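Long-range contacts in centrosomal protein of 104 kDa (Homo sapiens, PDB 5LPI), which is required for ciliogenesis and for structural integrity at the ciliary tip, and is represented here by its zinc finger array with four zinc sites: residues H35-T40 / H121-A126; C42-Q47 / E56-E61; D91-K96 / H108-P113; L100-P105 / E115-A120. All blocks are in the same frame, centred on the assembly; numbering follows the deposited sequence.

Contact 1: H35-T40 / H121-A126; sequences HCLMLT and HLMGPA. With ZN (zinc ion), chain G; ZN (zinc ion), chain H.
Met38 reaches across to the end of helix 115-123 and wedges its thioether between Leu122 and Met123; this is the tightly packed half of the contact. Met38 SD lies 3.7 Å from Met123 CG and also touches Leu122 CB. Met38 CE continues to Leu122 CD1, 3.8 Å away. The chain gets there by folding twice: with chi2 at -65° and chi3 at -59° it turns back along the helix instead of stretching past it. The two methionines meet at about a right angle, and Met123 SD sits 3.9 Å from Met38 CG, so sulfur packs against methylene in both directions. Met38 and Leu122 are buried, and Cys16 also touches Met38 and Met123. The other half is looser. Leu37 and Met123 remain partly exposed, and Leu37 lays its CB 3.7 Å from Met123 CG and Leu37 CD1 against Met123 CB, nearer the helix backbone, at 4.0 Å. Pro125 and Ala126, past the helix end at Gly124, are exposed and poorly ordered. Asn131 bridges the two segments, its ND2 donating to both Leu37 O and Leu122 O. Cys36 binds the first zinc and His121 the last, and this apolar patch joins the end of the fourth finger's helix to the turn that links the first finger to the second, an inter-finger interface of a zinc finger array.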
# COMPACT_ATOMS: atom_id res chain seq x y z
N HIS A 35 5.37 7.66 -9.91
CA HIS A 35 6.11 6.52 -10.44
C HIS A 35 6.35 5.38 -9.47
O HIS A 35 6.35 4.23 -9.90
CB HIS A 35 7.46 6.99 -10.98
CG HIS A 35 7.34 8.02 -12.05
ND1 HIS A 35 6.72 7.76 -13.25
CD2 HIS A 35 7.73 9.31 -12.10
CE1 HIS A 35 6.74 8.85 -14.00
NE2 HIS A 35 7.34 9.81 -13.32
N CYS A 36 6.59 5.65 -8.18
CA CYS A 36 6.99 4.58 -7.26
C CYS A 36 5.96 3.46 -7.21
O CYS A 36 4.79 3.68 -6.91
CB CYS A 36 7.20 5.14 -5.85
SG CYS A 36 7.83 3.91 -4.66
N LEU A 37 6.41 2.22 -7.49
CA LEU A 37 5.49 1.08 -7.53
C LEU A 37 4.94 0.71 -6.16
O LEU A 37 3.93 0.00 -6.08
CB LEU A 37 6.19 -0.14 -8.15
CG LEU A 37 6.62 0.02 -9.61
CD1 LEU A 37 7.35 -1.21 -10.10
CD2 LEU A 37 5.43 0.32 -10.50
N MET A 38 5.57 1.15 -5.08
CA MET A 38 5.12 0.80 -3.74
C MET A 38 4.07 1.76 -3.20
O MET A 38 3.49 1.50 -2.13
CB MET A 38 6.31 0.75 -2.79
CG MET A 38 7.39 -0.24 -3.21
SD MET A 38 6.81 -1.95 -3.16
CE MET A 38 6.37 -2.05 -1.42
N LEU A 39 3.80 2.84 -3.90
CA LEU A 39 2.89 3.87 -3.44
C LEU A 39 1.71 3.98 -4.40
O LEU A 39 1.75 3.52 -5.54
CB LEU A 39 3.60 5.23 -3.34
CG LEU A 39 4.95 5.24 -2.63
CD1 LEU A 39 5.57 6.64 -2.71
CD2 LEU A 39 4.83 4.79 -1.17
N THR A 40 0.65 4.60 -3.89
CA THR A 40 -0.54 4.88 -4.69
C THR A 40 -1.07 6.24 -4.27
O THR A 40 -0.79 6.72 -3.17
CB THR A 40 -1.60 3.78 -4.51
OG1 THR A 40 -2.65 3.99 -5.43
CG2 THR A 40 -2.19 3.80 -3.10
N HIS A 121 5.74 -8.73 -4.29
CA HIS A 121 4.36 -8.72 -4.76
C HIS A 121 4.07 -7.50 -5.63
O HIS A 121 3.52 -7.63 -6.73
CB HIS A 121 3.40 -8.74 -3.57
CG HIS A 121 1.96 -8.75 -3.98
ND1 HIS A 121 1.31 -9.88 -4.42
CD2 HIS A 121 1.05 -7.74 -4.07
CE1 HIS A 121 0.07 -9.59 -4.73
NE2 HIS A 121 -0.12 -8.30 -4.52
N LEU A 122 4.42 -6.32 -5.15
CA LEU A 122 4.00 -5.10 -5.83
C LEU A 122 4.87 -4.76 -7.04
O LEU A 122 4.38 -4.17 -8.01
CB LEU A 122 3.99 -3.94 -4.83
CG LEU A 122 2.86 -4.04 -3.80
CD1 LEU A 122 2.98 -2.94 -2.76
CD2 LEU A 122 1.49 -3.99 -4.48
N MET A 123 6.15 -5.15 -7.04
CA MET A 123 7.07 -4.77 -8.10
C MET A 123 7.57 -5.92 -8.95
O MET A 123 8.04 -5.68 -10.07
CB MET A 123 8.28 -4.05 -7.51
CG MET A 123 7.87 -3.01 -6.52
SD MET A 123 9.20 -1.88 -6.23
CE MET A 123 10.18 -2.71 -5.06
N GLY A 124 7.52 -7.14 -8.45
CA GLY A 124 8.15 -8.24 -9.12
C GLY A 124 7.41 -8.61 -10.39
O GLY A 124 6.33 -8.07 -10.69
N PRO A 125 7.96 -9.54 -11.16
CA PRO A 125 7.25 -10.03 -12.33
C PRO A 125 6.18 -11.02 -11.92
O PRO A 125 6.33 -11.77 -10.95
CB PRO A 125 8.36 -10.72 -13.16
CG PRO A 125 9.61 -10.71 -12.29
CD PRO A 125 9.20 -10.29 -10.91
N ALA A 126 5.07 -10.99 -12.66
CA ALA A 126 3.91 -11.85 -12.40
C ALA A 126 3.38 -11.69 -10.98
O ALA A 126 2.76 -12.61 -10.44
CB ALA A 126 4.23 -13.32 -12.69
ZN ZN G . 10.09 4.41 -4.99
ZN ZN H . -1.82 -7.20 -5.02

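Contact 2: C42-Q47 / E56-E61; sequences CDHCKQ and EHLLTE. With ZN (zinc ion), chain F.
Cys42 and Leu58 mark the closest backbone approach, their CA atoms still 8.4 Å apart, so an irregular turn faces helix 54-60 across a gap filled by side chains and a zinc ion. Zinc is the main link: Cys42 SG and Cys45 SG come from the turn, His57 NE2 comes from the helix at 2.1 Å, and Cys62 completes the four ligands. The imidazole meets the sulfurs with its edge, Cys45 SG lying in the ring plane, and both Cys42 SG and Cys45 SG stand 3.6 Å from His57 NE2, a spacing set by the shared metal. His57 CG is anti to the backbone N (chi1 165°), which swings the ring off the helix toward the turn. The thiolates are also steadied from behind. Gln47 N donates to Cys45 SG at 3.4 Å, and Cys42 SG receives weak bonds from His44 N and Cys45 N, which would probably temper the sulfur charge. Beside the metal, Leu58 CD2 fills the corner between Cys42 SG at 3.9 Å and His44 CD2 at 3.7 Å. Phe68 meets the His44 ring edge-to-face, and the same phenylalanine touches Leu58, bringing in the next finger. A CxxC turn between strands 39-41 and 48-50, with a histidine supplied by the following helix, is the arrangement of a beta-beta-alpha zinc finger whose metal is held by three cysteines and one histidine.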
# COMPACT_ATOMS: atom_id res chain seq x y z
N CYS A 42 -4.26 8.09 -3.03
CA CYS A 42 -5.60 7.81 -2.53
C CYS A 42 -6.64 8.53 -3.38
O CYS A 42 -6.60 9.76 -3.50
CB CYS A 42 -5.73 8.23 -1.07
SG CYS A 42 -7.37 7.91 -0.43
N ASP A 43 -7.58 7.78 -3.97
CA ASP A 43 -8.57 8.45 -4.81
C ASP A 43 -9.51 9.34 -4.00
O ASP A 43 -10.10 10.27 -4.55
CB ASP A 43 -9.37 7.42 -5.61
CG ASP A 43 -10.17 8.04 -6.76
OD1 ASP A 43 -9.81 9.15 -7.24
OD2 ASP A 43 -11.15 7.41 -7.21
N HIS A 44 -9.62 9.10 -2.69
CA HIS A 44 -10.60 9.81 -1.88
C HIS A 44 -10.07 11.15 -1.38
O HIS A 44 -10.82 12.14 -1.38
CB HIS A 44 -11.03 8.90 -0.74
CG HIS A 44 -11.45 7.54 -1.22
ND1 HIS A 44 -12.63 7.33 -1.89
CD2 HIS A 44 -10.80 6.35 -1.23
CE1 HIS A 44 -12.72 6.06 -2.23
NE2 HIS A 44 -11.61 5.45 -1.86
N CYS A 45 -8.79 11.23 -1.01
CA CYS A 45 -8.20 12.45 -0.47
C CYS A 45 -7.09 13.02 -1.33
O CYS A 45 -6.63 14.14 -1.05
CB CYS A 45 -7.66 12.19 0.94
SG CYS A 45 -6.14 11.23 0.96
N LYS A 46 -6.66 12.31 -2.37
CA LYS A 46 -5.62 12.68 -3.34
C LYS A 46 -4.22 12.74 -2.74
O LYS A 46 -3.30 13.27 -3.38
CB LYS A 46 -5.93 14.01 -4.05
CG LYS A 46 -7.39 14.14 -4.51
CD LYS A 46 -7.86 13.02 -5.42
CE LYS A 46 -9.33 13.24 -5.83
NZ LYS A 46 -9.79 12.19 -6.79
N GLN A 47 -4.01 12.19 -1.55
CA GLN A 47 -2.67 12.08 -0.97
C GLN A 47 -1.99 10.81 -1.47
O GLN A 47 -2.66 9.82 -1.79
CB GLN A 47 -2.74 12.03 0.55
CG GLN A 47 -3.33 13.27 1.17
CD GLN A 47 -2.32 14.37 1.29
OE1 GLN A 47 -2.39 15.36 0.57
NE2 GLN A 47 -1.36 14.21 2.20
N GLU A 56 -5.01 0.93 6.56
CA GLU A 56 -4.86 1.73 7.77
C GLU A 56 -5.04 3.21 7.49
O GLU A 56 -5.62 3.94 8.30
CB GLU A 56 -3.49 1.47 8.40
CG GLU A 56 -3.22 2.34 9.63
CD GLU A 56 -1.92 2.00 10.33
OE1 GLU A 56 -1.69 0.80 10.60
OE2 GLU A 56 -1.13 2.92 10.60
N HIS A 57 -4.57 3.68 6.32
CA HIS A 57 -4.81 5.06 5.91
C HIS A 57 -6.29 5.36 5.80
O HIS A 57 -6.80 6.32 6.39
CB HIS A 57 -4.13 5.35 4.56
CG HIS A 57 -4.62 6.61 3.90
ND1 HIS A 57 -4.12 7.86 4.22
CD2 HIS A 57 -5.58 6.82 2.97
CE1 HIS A 57 -4.74 8.78 3.50
NE2 HIS A 57 -5.64 8.18 2.73
N LEU A 58 -7.01 4.53 5.04
CA LEU A 58 -8.43 4.78 4.80
C LEU A 58 -9.22 4.78 6.10
O LEU A 58 -10.19 5.54 6.24
CB LEU A 58 -8.98 3.72 3.83
CG LEU A 58 -8.44 3.78 2.40
CD1 LEU A 58 -8.85 2.49 1.65
CD2 LEU A 58 -8.93 5.04 1.64
N LEU A 59 -8.84 3.94 7.06
CA LEU A 59 -9.63 3.81 8.27
C LEU A 59 -9.28 4.82 9.35
O LEU A 59 -10.15 5.20 10.14
CB LEU A 59 -9.48 2.39 8.84
CG LEU A 59 -10.04 1.26 7.98
CD1 LEU A 59 -9.67 -0.09 8.57
CD2 LEU A 59 -11.55 1.40 7.87
N THR A 60 -8.01 5.26 9.44
CA THR A 60 -7.59 6.07 10.57
C THR A 60 -6.93 7.40 10.19
O THR A 60 -6.64 8.19 11.10
CB THR A 60 -6.62 5.28 11.46
OG1 THR A 60 -5.35 5.16 10.81
CG2 THR A 60 -7.15 3.89 11.75
N GLU A 61 -6.71 7.68 8.92
CA GLU A 61 -5.91 8.86 8.60
C GLU A 61 -6.52 9.73 7.51
O GLU A 61 -6.46 10.96 7.61
CB GLU A 61 -4.51 8.41 8.19
CG GLU A 61 -3.56 9.51 7.83
CD GLU A 61 -2.19 8.97 7.47
OE1 GLU A 61 -2.06 7.74 7.32
OE2 GLU A 61 -1.25 9.77 7.35
ZN ZN F . -7.07 9.09 1.55

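Contact 3: D91-K96 / H108-P113; sequences DCNPAK and HENFSP. With ZN (zinc ion), chain E.
Asn93 holds its CG anti to the backbone N (chi1 -179°) and Asn110 has its own turned anti to the carbonyl carbon (chi1 -57°), settings that send the two amides toward each other from opposing backbones. They do not pair with one another. Asn93 ND2 and Asn110 ND2 come within 3.5 Å as neighbouring donors, the amide planes 41° apart, and each spends a proton on a backbone carbonyl of the opposite segment. Asn93 ND2 gives an almost straight bond to His108 O at 2.9 Å, while Asn110 ND2 reaches Pro94 O at 2.8 Å; both acceptors lie close to the plane of the amide that serves them. A water that accepts from Lys96 N at 3.0 Å lies 2.8 Å from Asn110 OD1 and can donate to it. The aliphatic part of Lys96 runs past this amide, CG 4.1 Å from Asn110 ND2. A leucine in place of Asn93 has no amide to offer, and would probably leave His108 O without its mate from the loop that follows helix 83-89 and the two segments less firmly tied. Cys92, next to Asn93, binds the third zinc, so the seam between the third and fourth fingers is built between these segments from side-chain amides and backbone carbonyls at the surface, with Arg103 adding its guanidinium to Asn93 O and Asn110 OD1; its hold comes from directed hydrogen bonds, with little apolar burial.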
# COMPACT_ATOMS: atom_id res chain seq x y z
N ASP A 91 -18.50 -12.36 0.38
CA ASP A 91 -17.74 -12.70 -0.82
C ASP A 91 -16.28 -12.27 -0.75
O ASP A 91 -15.51 -12.63 -1.64
CB ASP A 91 -18.39 -12.08 -2.06
CG ASP A 91 -19.72 -12.72 -2.39
OD1 ASP A 91 -19.87 -13.94 -2.14
OD2 ASP A 91 -20.61 -12.00 -2.88
N CYS A 92 -15.89 -11.51 0.28
CA CYS A 92 -14.52 -11.04 0.38
C CYS A 92 -13.59 -12.17 0.83
O CYS A 92 -14.03 -13.18 1.39
CB CYS A 92 -14.44 -9.87 1.37
SG CYS A 92 -15.03 -10.27 3.03
N ASN A 93 -12.30 -12.00 0.55
CA ASN A 93 -11.31 -13.00 0.94
C ASN A 93 -10.94 -12.82 2.41
O ASN A 93 -10.46 -11.75 2.79
CB ASN A 93 -10.07 -12.88 0.06
CG ASN A 93 -9.01 -13.93 0.42
OD1 ASN A 93 -9.31 -14.96 1.05
ND2 ASN A 93 -7.77 -13.67 0.04
N PRO A 94 -11.13 -13.83 3.25
CA PRO A 94 -10.86 -13.64 4.69
C PRO A 94 -9.41 -13.28 4.95
O PRO A 94 -8.50 -13.68 4.23
CB PRO A 94 -11.23 -15.00 5.29
CG PRO A 94 -12.22 -15.59 4.32
CD PRO A 94 -11.74 -15.14 2.97
N ALA A 95 -9.21 -12.50 6.01
CA ALA A 95 -7.88 -12.06 6.40
C ALA A 95 -7.25 -13.05 7.37
O ALA A 95 -7.93 -13.89 7.97
CB ALA A 95 -7.93 -10.67 7.03
N LYS A 96 -5.94 -12.95 7.51
CA LYS A 96 -5.15 -13.77 8.42
C LYS A 96 -4.34 -12.86 9.33
O LYS A 96 -4.12 -11.69 9.00
CB LYS A 96 -4.23 -14.70 7.61
CG LYS A 96 -4.99 -15.58 6.64
CD LYS A 96 -4.06 -16.37 5.76
CE LYS A 96 -4.72 -17.66 5.29
NZ LYS A 96 -4.47 -17.94 3.86
N HIS A 108 -6.41 -8.14 -3.03
CA HIS A 108 -7.04 -8.91 -1.95
C HIS A 108 -6.37 -10.25 -1.68
O HIS A 108 -7.00 -11.14 -1.10
CB HIS A 108 -8.53 -9.13 -2.22
CG HIS A 108 -9.22 -7.91 -2.73
ND1 HIS A 108 -9.45 -6.80 -1.94
CD2 HIS A 108 -9.68 -7.59 -3.97
CE1 HIS A 108 -10.05 -5.87 -2.66
NE2 HIS A 108 -10.19 -6.32 -3.89
N GLU A 109 -5.11 -10.44 -2.05
CA GLU A 109 -4.42 -11.69 -1.77
C GLU A 109 -3.69 -11.61 -0.44
O GLU A 109 -3.16 -10.56 -0.05
CB GLU A 109 -3.44 -12.02 -2.90
CG GLU A 109 -4.15 -12.24 -4.23
CD GLU A 109 -3.20 -12.52 -5.39
OE1 GLU A 109 -1.96 -12.55 -5.17
OE2 GLU A 109 -3.70 -12.71 -6.51
N ASN A 110 -3.70 -12.73 0.28
CA ASN A 110 -2.86 -12.92 1.46
C ASN A 110 -1.60 -13.66 1.01
O ASN A 110 -1.68 -14.63 0.24
CB ASN A 110 -3.58 -13.73 2.55
CG ASN A 110 -4.91 -13.10 3.00
OD1 ASN A 110 -4.99 -11.90 3.30
ND2 ASN A 110 -5.95 -13.92 3.07
N PHE A 111 -0.44 -13.21 1.47
CA PHE A 111 0.79 -13.84 1.02
C PHE A 111 1.84 -13.69 2.11
O PHE A 111 1.58 -13.09 3.16
CB PHE A 111 1.22 -13.28 -0.32
CG PHE A 111 1.46 -11.78 -0.32
CD1 PHE A 111 0.39 -10.89 -0.42
CD2 PHE A 111 2.75 -11.28 -0.22
CE1 PHE A 111 0.61 -9.51 -0.43
CE2 PHE A 111 2.98 -9.90 -0.24
CZ PHE A 111 1.91 -9.02 -0.34
N SER A 112 3.02 -14.29 1.85
CA SER A 112 4.19 -14.30 2.73
C SER A 112 4.33 -12.96 3.44
O SER A 112 4.22 -11.90 2.81
CB SER A 112 5.46 -14.60 1.93
OG SER A 112 5.33 -15.75 1.11
N PRO A 113 4.55 -12.95 4.75
CA PRO A 113 4.67 -11.68 5.47
C PRO A 113 6.04 -11.03 5.25
O PRO A 113 7.02 -11.67 4.85
CB PRO A 113 4.48 -12.08 6.93
CG PRO A 113 4.94 -13.48 7.00
CD PRO A 113 4.70 -14.11 5.65
ZN ZN E . -14.94 -8.13 3.78
O HOH W 1 -4.20 -11.19 5.88

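Contact 4: L100-P105 / E115-A120; sequences LANRCP and EEAWKA. With ZN (zinc ion), chain H.
Asn102 stacks, tilted by 25°, over one face of the Trp118 indole near its rim, and its side chain can be traced atom by atom. Asn102 CB stands over the five-membered ring of Trp118 in a CH-pi contact, 4.1 Å from the centroid of that ring. Asn102 CG comes next, 3.2 Å from Trp118 NE1. There the amide forks: Asn102 ND2 lies 3.3 Å from Trp118 CD1 and donates to Gly114 O, just ahead of the helix, while OD1 sits above Trp118 NE1 at too poor an angle for a hydrogen bond. This is the inside of a beta-beta-alpha zinc finger, with helix 115-123 packed on the hairpin of strands 102-103 and 110-111; Phe111 from the second strand meets the indole edge-to-face. At the far end of the ring, the indole turns its edge to Arg103 O, with CH2 of Trp118 3.1 Å from it and 4.0 Å from Pro105 CD. Between them runs Cys104, whose SG binds the fourth zinc. Cutting Trp118 back to an alanine is likely to open a gap between helix 115-123 and strand 102-103 and leave the Asn102 amide without the surface it stacks on. Nearer the start of the helix, Ala117 CB rests 3.7 Å from Asn102 ND2.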
# COMPACT_ATOMS: atom_id res chain seq x y z
N LEU A 100 1.22 -13.56 10.26
CA LEU A 100 1.25 -14.72 9.39
C LEU A 100 1.24 -14.34 7.92
O LEU A 100 1.75 -15.12 7.10
CB LEU A 100 0.05 -15.63 9.70
CG LEU A 100 0.20 -16.65 10.83
CD1 LEU A 100 0.86 -16.04 12.05
CD2 LEU A 100 -1.16 -17.27 11.20
N ALA A 101 0.70 -13.17 7.56
CA ALA A 101 0.54 -12.85 6.15
C ALA A 101 0.42 -11.35 5.91
O ALA A 101 -0.24 -10.63 6.67
CB ALA A 101 -0.70 -13.56 5.58
N ASN A 102 1.06 -10.89 4.84
CA ASN A 102 0.69 -9.62 4.21
C ASN A 102 -0.65 -9.76 3.48
O ASN A 102 -0.98 -10.81 2.93
CB ASN A 102 1.73 -9.20 3.18
CG ASN A 102 3.02 -8.79 3.79
OD1 ASN A 102 3.07 -8.40 4.96
ND2 ASN A 102 4.09 -8.86 3.00
N ARG A 103 -1.38 -8.65 3.43
CA ARG A 103 -2.66 -8.58 2.73
C ARG A 103 -2.60 -7.43 1.74
O ARG A 103 -2.47 -6.27 2.14
CB ARG A 103 -3.81 -8.39 3.71
CG ARG A 103 -5.12 -7.96 3.06
CD ARG A 103 -5.59 -8.97 2.03
NE ARG A 103 -7.01 -8.80 1.70
CZ ARG A 103 -7.96 -9.70 1.98
NH1 ARG A 103 -7.65 -10.83 2.61
NH2 ARG A 103 -9.22 -9.46 1.63
N CYS A 104 -2.71 -7.74 0.45
CA CYS A 104 -2.73 -6.70 -0.57
C CYS A 104 -4.11 -6.08 -0.64
O CYS A 104 -5.08 -6.79 -0.91
CB CYS A 104 -2.36 -7.23 -1.95
SG CYS A 104 -2.25 -5.88 -3.15
N PRO A 105 -4.24 -4.77 -0.41
CA PRO A 105 -5.56 -4.14 -0.53
C PRO A 105 -5.98 -3.90 -1.98
O PRO A 105 -7.14 -3.51 -2.21
CB PRO A 105 -5.36 -2.81 0.20
CG PRO A 105 -3.92 -2.43 -0.17
CD PRO A 105 -3.17 -3.79 -0.13
N GLU A 115 8.61 -7.25 4.59
CA GLU A 115 8.85 -6.17 3.64
C GLU A 115 9.35 -6.70 2.30
O GLU A 115 8.93 -6.21 1.25
CB GLU A 115 9.85 -5.16 4.23
CG GLU A 115 10.17 -3.99 3.31
CD GLU A 115 8.94 -3.15 2.97
OE1 GLU A 115 8.00 -3.08 3.79
OE2 GLU A 115 8.91 -2.56 1.87
N GLU A 116 10.24 -7.69 2.33
CA GLU A 116 10.74 -8.29 1.10
C GLU A 116 9.60 -8.87 0.26
O GLU A 116 9.60 -8.76 -0.97
CB GLU A 116 11.77 -9.38 1.45
CG GLU A 116 12.40 -10.10 0.27
CD GLU A 116 13.34 -11.23 0.72
OE1 GLU A 116 12.85 -12.35 1.00
OE2 GLU A 116 14.57 -10.99 0.81
N ALA A 117 8.63 -9.50 0.92
CA ALA A 117 7.44 -10.01 0.23
C ALA A 117 6.60 -8.88 -0.36
O ALA A 117 6.09 -9.00 -1.49
CB ALA A 117 6.60 -10.84 1.18
N TRP A 118 6.41 -7.79 0.39
CA TRP A 118 5.68 -6.65 -0.16
C TRP A 118 6.31 -6.18 -1.47
O TRP A 118 5.62 -5.96 -2.47
CB TRP A 118 5.64 -5.50 0.84
CG TRP A 118 4.46 -5.52 1.73
CD1 TRP A 118 4.45 -5.63 3.09
CD2 TRP A 118 3.10 -5.44 1.32
NE1 TRP A 118 3.15 -5.60 3.56
CE2 TRP A 118 2.31 -5.50 2.49
CE3 TRP A 118 2.47 -5.29 0.08
CZ2 TRP A 118 0.91 -5.43 2.45
CZ3 TRP A 118 1.08 -5.23 0.04
CH2 TRP A 118 0.32 -5.30 1.21
N LYS A 119 7.63 -6.00 -1.46
CA LYS A 119 8.30 -5.54 -2.67
C LYS A 119 8.12 -6.53 -3.82
O LYS A 119 7.84 -6.13 -4.95
CB LYS A 119 9.79 -5.30 -2.40
CG LYS A 119 10.07 -4.05 -1.57
CD LYS A 119 11.57 -3.72 -1.62
CE LYS A 119 11.89 -2.41 -0.90
NZ LYS A 119 11.78 -2.55 0.58
N ALA A 120 8.28 -7.83 -3.54
CA ALA A 120 8.16 -8.81 -4.61
C ALA A 120 6.73 -8.86 -5.16
O ALA A 120 6.53 -9.02 -6.37
CB ALA A 120 8.61 -10.18 -4.11
ZN ZN H . -1.82 -7.20 -5.02

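How the contacts relate
Reading from the N terminus, residues 35-40 leave the first zinc site and open contact 1, which closes only at 121-126. Everything else is nested inside that loop. Contact 2 comes first and is local, closing the second finger between 42-47 and 56-61. Contacts 3 and 4 follow in series with it and cross each other: 91-96, 100-105, 108-113 and 115-120 alternate. Contact 3 ties the third finger to the fourth; contact 4 sets the helix of the fourth on its hairpin. Strands 102-103 and 110-111 connect these two, and helix 115-123 carries on from contact 4 into contact 1, bringing the last finger back to the junction of the first two fingers.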